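Local structure of dihydrodipicolinate synthase (Oceanobacillus iheyensis HTE831, 3D0C) at residues A[257-262]-A[283-288]; A[17-22]-A[48-53]; A[58-63]-A[111-116]. The protein probably condenses pyruvate with aspartate semialdehyde to give 4-hydroxy-tetrahydrodipicolinate, an intermediate of lysine biosynthesis. The protein carries 1 engineered substitution. All coordinates share one frame; numbering follows the deposited sequence.

Contact 1: residues A[257-262]-A[283-288]; sequences NGNNVV and NPLSPN
Val262 and Leu285 meet through methyl groups. CD2 of Leu285 lies 3.4 Å from CG1 of Val262, tighter than usual van der Waals contact, and CG2 of Val262 sits 3.6 Å from the same CD2. CG2 points away from the backbone N of its own residue (CG1 chi1 56°), which brings it to 3.7 Å from the carbonyl O of Asn283 as well. A branched valine suits this place, since its two methyls straddle one leucine tip. The side chain of Asn259 crosses that of Leu285 at about a right angle, with OD1 3.8 Å from CD2.

Polar links flank this apolar contact. A water donates to OD1 of Asn259 at 2.7 Å and accepts from N of Ser286 at 3.1 Å, while ND2 of Asn259 bonds Asp289 and the carbonyl of Leu251. Glu266 takes the backbone N-H of Leu285. Further out, a type I turn from Asn257 to Asn260 leads into helix 260-270, and Ser286, the N-cap of helix 287-303, makes a weak bond to N of Asp289. Tyr119 of the second subunit packs on Val261. The arrangement belongs to the C-terminal helical region that follows the barrel in the DapA family.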
loop_
_atom_site.group_PDB
_atom_site.type_symbol
_atom_site.label_atom_id
_atom_site.label_comp_id
_atom_site.label_asym_id
_atom_site.label_seq_id
_atom_site.Cartn_x
_atom_site.Cartn_y
_atom_site.Cartn_z
ATOM N N ASN A 257 -13.445 -1.348 -4.392
ATOM C CA ASN A 257 -13.532 -1.042 -2.967
ATOM C C ASN A 257 -13.363 0.433 -2.615
ATOM O O ASN A 257 -13.216 0.782 -1.437
ATOM C CB ASN A 257 -12.506 -1.871 -2.185
ATOM C CG ASN A 257 -12.649 -3.359 -2.442
ATOM O OD1 ASN A 257 -13.714 -3.936 -2.228
ATOM N ND2 ASN A 257 -11.573 -3.986 -2.911
ATOM N N GLY A 258 -13.383 1.298 -3.629
ATOM C CA GLY A 258 -13.250 2.723 -3.370
ATOM C C GLY A 258 -14.372 3.221 -2.479
ATOM O O GLY A 258 -14.178 4.120 -1.657
ATOM N N ASN A 259 -15.545 2.608 -2.636
ATOM C CA ASN A 259 -16.749 2.955 -1.874
ATOM C C ASN A 259 -16.784 2.420 -0.450
ATOM O O ASN A 259 -17.684 2.766 0.322
ATOM C CB ASN A 259 -17.991 2.400 -2.580
ATOM C CG ASN A 259 -18.583 3.360 -3.582
ATOM O OD1 ASN A 259 -18.024 4.421 -3.849
ATOM N ND2 ASN A 259 -19.725 2.987 -4.150
ATOM N N ASN A 260 -15.813 1.583 -0.098
ATOM C CA ASN A 260 -15.813 0.940 1.210
ATOM C C ASN A 260 -16.198 1.764 2.439
ATOM O O ASN A 260 -17.116 1.387 3.170
ATOM C CB ASN A 260 -14.470 0.246 1.452
ATOM C CG ASN A 260 -14.513 -0.673 2.646
ATOM O OD1 ASN A 260 -14.585 -0.222 3.780
ATOM N ND2 ASN A 260 -14.494 -1.978 2.396
ATOM N N VAL A 261 -15.501 2.871 2.681
ATOM C CA VAL A 261 -15.799 3.710 3.836
ATOM C C VAL A 261 -16.852 4.800 3.579
ATOM O O VAL A 261 -17.688 5.075 4.446
ATOM C CB VAL A 261 -14.516 4.389 4.379
ATOM C CG1 VAL A 261 -14.850 5.300 5.580
ATOM C CG2 VAL A 261 -13.526 3.338 4.802
ATOM N N VAL A 262 -16.805 5.428 2.409
ATOM C CA VAL A 262 -17.762 6.488 2.100
ATOM C C VAL A 262 -19.200 5.977 2.154
ATOM O O VAL A 262 -20.116 6.721 2.508
ATOM C CB VAL A 262 -17.464 7.137 0.719
ATOM C CG1 VAL A 262 -17.458 6.089 -0.363
ATOM C CG2 VAL A 262 -18.492 8.230 0.419
ATOM N N ASN A 283 -13.695 10.716 -2.234
ATOM C CA ASN A 283 -14.610 11.847 -2.180
ATOM C C ASN A 283 -16.008 11.315 -1.913
ATOM O O ASN A 283 -16.182 10.117 -1.685
ATOM C CB ASN A 283 -14.552 12.603 -3.504
ATOM C CG ASN A 283 -13.835 13.937 -3.382
ATOM O OD1 ASN A 283 -13.021 14.143 -2.477
ATOM N ND2 ASN A 283 -14.132 14.849 -4.299
ATOM N N PRO A 284 -17.025 12.191 -1.920
ATOM C CA PRO A 284 -18.393 11.721 -1.670
ATOM C C PRO A 284 -18.844 10.723 -2.740
ATOM O O PRO A 284 -18.242 10.641 -3.805
ATOM C CB PRO A 284 -19.209 13.013 -1.706
ATOM C CG PRO A 284 -18.229 14.039 -1.198
ATOM C CD PRO A 284 -16.971 13.665 -1.945
ATOM N N LEU A 285 -19.905 9.971 -2.459
ATOM C CA LEU A 285 -20.420 8.993 -3.417
ATOM C C LEU A 285 -20.813 9.637 -4.744
ATOM O O LEU A 285 -21.124 10.831 -4.803
ATOM C CB LEU A 285 -21.653 8.286 -2.848
ATOM C CG LEU A 285 -21.514 7.452 -1.577
ATOM C CD1 LEU A 285 -22.885 6.940 -1.158
ATOM C CD2 LEU A 285 -20.570 6.294 -1.823
ATOM N N SER A 286 -20.787 8.850 -5.816
ATOM C CA SER A 286 -21.206 9.358 -7.113
ATOM C C SER A 286 -22.722 9.505 -6.983
ATOM O O SER A 286 -23.342 8.829 -6.162
ATOM C CB SER A 286 -20.863 8.362 -8.225
ATOM O OG SER A 286 -21.486 7.105 -8.013
ATOM N N PRO A 287 -23.340 10.395 -7.775
ATOM C CA PRO A 287 -24.796 10.551 -7.661
ATOM C C PRO A 287 -25.568 9.228 -7.703
ATOM O O PRO A 287 -26.441 8.973 -6.866
ATOM C CB PRO A 287 -25.137 11.459 -8.842
ATOM C CG PRO A 287 -23.913 12.323 -8.956
ATOM C CD PRO A 287 -22.781 11.323 -8.776
ATOM N N ASN A 288 -25.244 8.395 -8.684
ATOM C CA ASN A 288 -25.905 7.109 -8.843
ATOM C C ASN A 288 -25.712 6.171 -7.659
ATOM O O ASN A 288 -26.656 5.498 -7.248
ATOM C CB ASN A 288 -25.443 6.437 -10.141
ATOM C CG ASN A 288 -26.017 7.113 -11.385
ATOM O OD1 ASN A 288 -27.221 7.365 -11.461
ATOM N ND2 ASN A 288 -25.160 7.398 -12.365
HETATM O O HOH W 1 -19.340 6.144 -5.384
#

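Contact 2: residues A[17-22]-A[48-53]; sequences GINIVP and EVIVPN
Gly17 and Ile50 form a parallel beta bridge, fixed by two backbone bonds: Gly17 N to Val49 O at 2.8 Å, and Val51 N to Gly17 O at 2.7 Å. Beyond the bridge, CD1 of Ile18 presses on Val51, 3.5 Å from its CG2; the two side chains lie side by side, pointing the same way, and this is the tight part.

Toward Asn53 the two chains part and water mediates. One water can donate to both Asn19 O and Val51 O; another accepts from Asn53 N at 2.7 Å and weakly from Asn19 ND2. The Asn19 side chain, with CG between its backbone N and carbonyl carbon (chi1 65°), lays OD1 3.3 Å from CA of Pro52 and turns ND2 to Ile20 O at 2.8 Å, from above that carbonyl's plane; a carboxamide suits both tasks. A leucine in place of Asn19 would probably leave the Ile20 carbonyl without this donor and the second water with one partner fewer.

Strands 15-17 and 49-50 make the first beta-alpha-beta crossover of the TIM barrel: helix 32-44, which connects them, covers Asn19. Strand 83-88 bonds Ile50 on the far side, and Ser213 bonds Ile18 where the barrel closes.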
loop_
_atom_site.group_PDB
_atom_site.type_symbol
_atom_site.label_atom_id
_atom_site.label_comp_id
_atom_site.label_asym_id
_atom_site.label_seq_id
_atom_site.Cartn_x
_atom_site.Cartn_y
_atom_site.Cartn_z
ATOM N N GLY A 17 -15.485 -5.547 15.381
ATOM C CA GLY A 17 -15.960 -4.312 14.791
ATOM C C GLY A 17 -14.845 -3.332 14.498
ATOM O O GLY A 17 -14.017 -3.043 15.366
ATOM N N ILE A 18 -14.833 -2.818 13.274
ATOM C CA ILE A 18 -13.828 -1.856 12.839
ATOM C C ILE A 18 -14.530 -0.497 12.787
ATOM O O ILE A 18 -15.293 -0.225 11.867
ATOM C CB ILE A 18 -13.309 -2.202 11.433
ATOM C CG1 ILE A 18 -13.233 -3.725 11.257
ATOM C CG2 ILE A 18 -11.950 -1.556 11.208
ATOM C CD1 ILE A 18 -12.299 -4.440 12.226
ATOM N N ASN A 19 -14.260 0.349 13.778
ATOM C CA ASN A 19 -14.897 1.662 13.871
ATOM C C ASN A 19 -14.409 2.644 12.820
ATOM O O ASN A 19 -13.377 2.437 12.188
ATOM C CB ASN A 19 -14.622 2.271 15.247
ATOM C CG ASN A 19 -13.144 2.558 15.466
ATOM O OD1 ASN A 19 -12.348 1.643 15.691
ATOM N ND2 ASN A 19 -12.766 3.832 15.376
ATOM N N ILE A 20 -15.155 3.722 12.632
ATOM C CA ILE A 20 -14.729 4.741 11.684
ATOM C C ILE A 20 -14.059 5.842 12.496
ATOM O O ILE A 20 -14.021 5.790 13.732
ATOM C CB ILE A 20 -15.906 5.399 10.948
ATOM C CG1 ILE A 20 -16.852 6.041 11.968
ATOM C CG2 ILE A 20 -16.622 4.381 10.073
ATOM C CD1 ILE A 20 -17.762 7.083 11.371
ATOM N N VAL A 21 -13.516 6.824 11.785
ATOM C CA VAL A 21 -12.899 7.991 12.404
ATOM C C VAL A 21 -13.541 9.163 11.679
ATOM O O VAL A 21 -13.153 9.504 10.560
ATOM C CB VAL A 21 -11.368 8.074 12.186
ATOM C CG1 VAL A 21 -10.868 9.435 12.649
ATOM C CG2 VAL A 21 -10.650 6.975 12.965
ATOM N N PRO A 22 -14.561 9.777 12.290
ATOM C CA PRO A 22 -15.207 10.911 11.626
ATOM C C PRO A 22 -14.282 12.122 11.554
ATOM O O PRO A 22 -13.456 12.340 12.438
ATOM C CB PRO A 22 -16.451 11.155 12.482
ATOM C CG PRO A 22 -16.042 10.682 13.832
ATOM C CD PRO A 22 -15.229 9.439 13.559
ATOM N N GLU A 48 -17.880 -6.761 21.152
ATOM C CA GLU A 48 -16.944 -7.270 22.162
ATOM C C GLU A 48 -15.481 -7.047 21.787
ATOM O O GLU A 48 -14.590 -7.115 22.641
ATOM C CB GLU A 48 -17.168 -8.773 22.373
ATOM C CG GLU A 48 -18.546 -9.130 22.918
ATOM C CD GLU A 48 -18.813 -10.626 22.930
ATOM O OE1 GLU A 48 -17.843 -11.418 22.982
ATOM O OE2 GLU A 48 -20.001 -11.010 22.902
ATOM N N VAL A 49 -15.245 -6.816 20.499
ATOM C CA VAL A 49 -13.908 -6.583 19.972
ATOM C C VAL A 49 -13.977 -5.370 19.047
ATOM O O VAL A 49 -14.752 -5.338 18.089
ATOM C CB VAL A 49 -13.405 -7.817 19.189
ATOM C CG1 VAL A 49 -12.011 -7.560 18.619
ATOM C CG2 VAL A 49 -13.387 -9.023 20.105
ATOM N N ILE A 50 -13.188 -4.353 19.353
ATOM C CA ILE A 50 -13.194 -3.150 18.539
ATOM C C ILE A 50 -11.794 -2.974 17.963
ATOM O O ILE A 50 -10.799 -3.255 18.628
ATOM C CB ILE A 50 -13.621 -1.913 19.376
ATOM C CG1 ILE A 50 -13.749 -0.687 18.468
ATOM C CG2 ILE A 50 -12.622 -1.666 20.499
ATOM C CD1 ILE A 50 -14.369 0.525 19.141
ATOM N N VAL A 51 -11.719 -2.516 16.719
ATOM C CA VAL A 51 -10.426 -2.375 16.078
ATOM C C VAL A 51 -10.087 -0.977 15.589
ATOM O O VAL A 51 -10.369 -0.636 14.440
ATOM C CB VAL A 51 -10.317 -3.335 14.871
ATOM C CG1 VAL A 51 -8.900 -3.307 14.315
ATOM C CG2 VAL A 51 -10.722 -4.752 15.286
ATOM N N PRO A 52 -9.477 -0.142 16.454
ATOM C CA PRO A 52 -9.119 1.211 16.018
ATOM C C PRO A 52 -7.958 1.114 15.023
ATOM O O PRO A 52 -7.149 0.186 15.093
ATOM C CB PRO A 52 -8.731 1.905 17.321
ATOM C CG PRO A 52 -8.149 0.789 18.137
ATOM C CD PRO A 52 -9.118 -0.358 17.865
ATOM N N ASN A 53 -7.883 2.068 14.101
ATOM C CA ASN A 53 -6.842 2.076 13.076
ATOM C C ASN A 53 -6.907 0.906 12.109
ATOM O O ASN A 53 -5.882 0.340 11.689
ATOM C CB ASN A 53 -5.447 2.199 13.695
ATOM C CG ASN A 53 -5.149 3.622 14.134
ATOM O OD1 ASN A 53 -5.615 4.573 13.510
ATOM N ND2 ASN A 53 -4.369 3.776 15.200
HETATM O O HOH W 2 -10.715 1.557 12.725
HETATM O O HOH W 3 -9.988 3.809 13.951
#

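Contact 3: residues A[58-63]-A[111-116]; sequences EFYALT and MIHQPV
Phe59, Tyr60 and His113 form an aromatic cluster. The Phe59 and His113 planes are near parallel (5°) but slid apart, so the rings barely overlap; the approach is CD2 of Phe59 to NE2 of His113 at 3.5 Å. Tyr60 turns an edge toward the face of His113, centroids 5.5 Å apart and planes at 56°. Within 58-63, CD2 of Phe59 lies over the centre of the Tyr60 ring. The two neighbours diverge at their first torsion, Phe59 with CG opposite its backbone N (chi1 172°) and Tyr60 with CG opposite its carbonyl carbon. CE of the selenomethionine Met111 lies over the other face of the His113 ring, offset toward its rim.

Apolar packing is supplied by Val116, whose CG1 reaches 3.5 Å from CE1 of Tyr60.

Polar contacts run through water. Tyrosine suits its place because its hydroxyl meets two waters, at 2.9 and 2.6 Å from OH of Tyr60, and each donates to the carbonyl O of Gln114. Histidine suits its place because NE2 of His113, besides packing on Phe59, hydrogen-bonds the carbonyl of Asn53, which would fix the ring's rotation.

Val116 of the second subunit also packs on Tyr60. Such loops after strands 49-50 and 109-112 belong to the C-terminal rim of a TIM barrel, where the active site lies; the Gln114 side chain is about 5 Å from that of Tyr143, the predicted proton donor/acceptor.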
loop_
_atom_site.group_PDB
_atom_site.type_symbol
_atom_site.label_atom_id
_atom_site.label_comp_id
_atom_site.label_asym_id
_atom_site.label_seq_id
_atom_site.Cartn_x
_atom_site.Cartn_y
_atom_site.Cartn_z
ATOM N N GLU A 58 -9.920 4.579 8.137
ATOM C CA GLU A 58 -9.060 5.373 7.257
ATOM C C GLU A 58 -7.660 5.572 7.837
ATOM O O GLU A 58 -7.089 6.664 7.800
ATOM C CB GLU A 58 -9.737 6.717 6.943
ATOM C CG GLU A 58 -11.048 6.532 6.187
ATOM C CD GLU A 58 -11.805 7.827 5.944
ATOM O OE1 GLU A 58 -11.389 8.616 5.072
ATOM O OE2 GLU A 58 -12.824 8.055 6.630
ATOM N N PHE A 59 -7.113 4.478 8.357
ATOM C CA PHE A 59 -5.785 4.452 8.950
ATOM C C PHE A 59 -4.741 5.143 8.084
ATOM O O PHE A 59 -3.979 5.983 8.569
ATOM C CB PHE A 59 -5.363 2.996 9.187
ATOM C CG PHE A 59 -3.935 2.837 9.631
ATOM C CD1 PHE A 59 -3.497 3.392 10.825
ATOM C CD2 PHE A 59 -3.033 2.110 8.857
ATOM C CE1 PHE A 59 -2.179 3.228 11.247
ATOM C CE2 PHE A 59 -1.712 1.939 9.271
ATOM C CZ PHE A 59 -1.285 2.500 10.468
ATOM N N TYR A 60 -4.700 4.789 6.802
ATOM C CA TYR A 60 -3.709 5.372 5.905
ATOM C C TYR A 60 -3.887 6.855 5.560
ATOM O O TYR A 60 -3.004 7.455 4.957
ATOM C CB TYR A 60 -3.601 4.526 4.630
ATOM C CG TYR A 60 -2.940 3.188 4.886
ATOM C CD1 TYR A 60 -1.610 3.116 5.312
ATOM C CD2 TYR A 60 -3.649 1.994 4.738
ATOM C CE1 TYR A 60 -1.004 1.888 5.585
ATOM C CE2 TYR A 60 -3.050 0.761 5.010
ATOM C CZ TYR A 60 -1.731 0.715 5.432
ATOM O OH TYR A 60 -1.139 -0.497 5.696
ATOM N N ALA A 61 -5.016 7.448 5.948
ATOM C CA ALA A 61 -5.254 8.868 5.683
ATOM C C ALA A 61 -4.848 9.696 6.905
ATOM O O ALA A 61 -4.993 10.928 6.918
ATOM C CB ALA A 61 -6.722 9.105 5.361
ATOM N N LEU A 62 -4.350 9.003 7.927
ATOM C CA LEU A 62 -3.922 9.632 9.172
ATOM C C LEU A 62 -2.405 9.720 9.245
ATOM O O LEU A 62 -1.701 8.847 8.726
ATOM C CB LEU A 62 -4.409 8.809 10.371
ATOM C CG LEU A 62 -5.897 8.463 10.488
ATOM C CD1 LEU A 62 -6.114 7.609 11.719
ATOM C CD2 LEU A 62 -6.728 9.742 10.570
ATOM N N THR A 63 -1.901 10.777 9.878
ATOM C CA THR A 63 -0.461 10.918 10.056
ATOM C C THR A 63 -0.165 9.931 11.180
ATOM O O THR A 63 -1.093 9.400 11.798
ATOM C CB THR A 63 -0.053 12.328 10.545
ATOM O OG1 THR A 63 -0.686 12.594 11.801
ATOM C CG2 THR A 63 -0.446 13.398 9.534
HETATM N N MSE A 111 -3.089 -5.362 15.412
HETATM C CA MSE A 111 -3.425 -6.021 14.152
HETATM C C MSE A 111 -2.482 -5.477 13.101
HETATM O O MSE A 111 -2.504 -4.277 12.819
HETATM C CB MSE A 111 -4.852 -5.715 13.696
HETATM C CG MSE A 111 -5.080 -6.224 12.275
HETATM SE SE MSE A 111 -6.674 -5.576 11.422
HETATM C CE MSE A 111 -6.061 -3.791 10.946
ATOM N N ILE A 112 -1.673 -6.357 12.513
ATOM C CA ILE A 112 -0.716 -5.945 11.495
ATOM C C ILE A 112 -1.377 -5.931 10.133
ATOM O O ILE A 112 -1.850 -6.957 9.637
ATOM C CB ILE A 112 0.527 -6.883 11.462
ATOM C CG1 ILE A 112 1.126 -6.981 12.868
ATOM C CG2 ILE A 112 1.572 -6.342 10.475
ATOM C CD1 ILE A 112 2.342 -7.895 12.969
ATOM N N HIS A 113 -1.427 -4.739 9.550
ATOM C CA HIS A 113 -2.008 -4.513 8.238
ATOM C C HIS A 113 -1.160 -5.195 7.176
ATOM O O HIS A 113 -0.004 -5.585 7.419
ATOM C CB HIS A 113 -2.019 -3.009 7.923
ATOM C CG HIS A 113 -3.173 -2.258 8.509
ATOM N ND1 HIS A 113 -4.411 -2.204 7.901
ATOM C CD2 HIS A 113 -3.269 -1.475 9.611
ATOM C CE1 HIS A 113 -5.211 -1.421 8.596
ATOM N NE2 HIS A 113 -4.543 -0.964 9.643
ATOM N N GLN A 114 -1.736 -5.326 5.990
ATOM C CA GLN A 114 -1.003 -5.892 4.872
ATOM C C GLN A 114 0.127 -4.902 4.616
ATOM O O GLN A 114 -0.087 -3.679 4.583
ATOM C CB GLN A 114 -1.884 -5.990 3.619
ATOM C CG GLN A 114 -1.089 -6.150 2.324
ATOM C CD GLN A 114 -1.961 -6.187 1.079
ATOM O OE1 GLN A 114 -2.946 -5.449 0.964
ATOM N NE2 GLN A 114 -1.588 -7.035 0.126
ATOM N N PRO A 115 1.352 -5.409 4.457
ATOM C CA PRO A 115 2.488 -4.517 4.203
ATOM C C PRO A 115 2.233 -3.650 2.967
ATOM O O PRO A 115 1.823 -4.162 1.927
ATOM C CB PRO A 115 3.643 -5.488 3.987
ATOM C CG PRO A 115 3.263 -6.674 4.843
ATOM C CD PRO A 115 1.781 -6.813 4.606
ATOM N N VAL A 116 2.466 -2.345 3.074
ATOM C CA VAL A 116 2.258 -1.456 1.934
ATOM C C VAL A 116 3.353 -1.627 0.883
ATOM O O VAL A 116 3.204 -1.185 -0.253
ATOM C CB VAL A 116 2.224 0.042 2.358
ATOM C CG1 VAL A 116 1.056 0.291 3.320
ATOM C CG2 VAL A 116 3.543 0.437 3.008
HETATM O O HOH W 4 1.530 -1.423 6.130
HETATM O O HOH W 5 -2.132 -2.245 3.999
#

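Overall arrangement
Contact 2 lies deepest, its centre about 7 Å from that of the chain; it is wholly buried, and its segments pair strand to strand by backbone bonds. Contact 3 lies farther out, about 12 Å from the chain centre, where aromatic packing replaces that pairing; it shares the barrel sheet with contact 2, and OD1 of Asn53 packs on Phe59 and Leu62. Contact 1 is outermost, about 19 Å out, and joins helices that follow the barrel through methyl groups. Both outer contacts are mostly buried, though contact 1 includes the exposed Pro284. Water bridges occur in all three. Val261 packing on Glu58 links contacts 1 and 3, and both border the second subunit, whereas no other protein chain of the assembly touches contact 2.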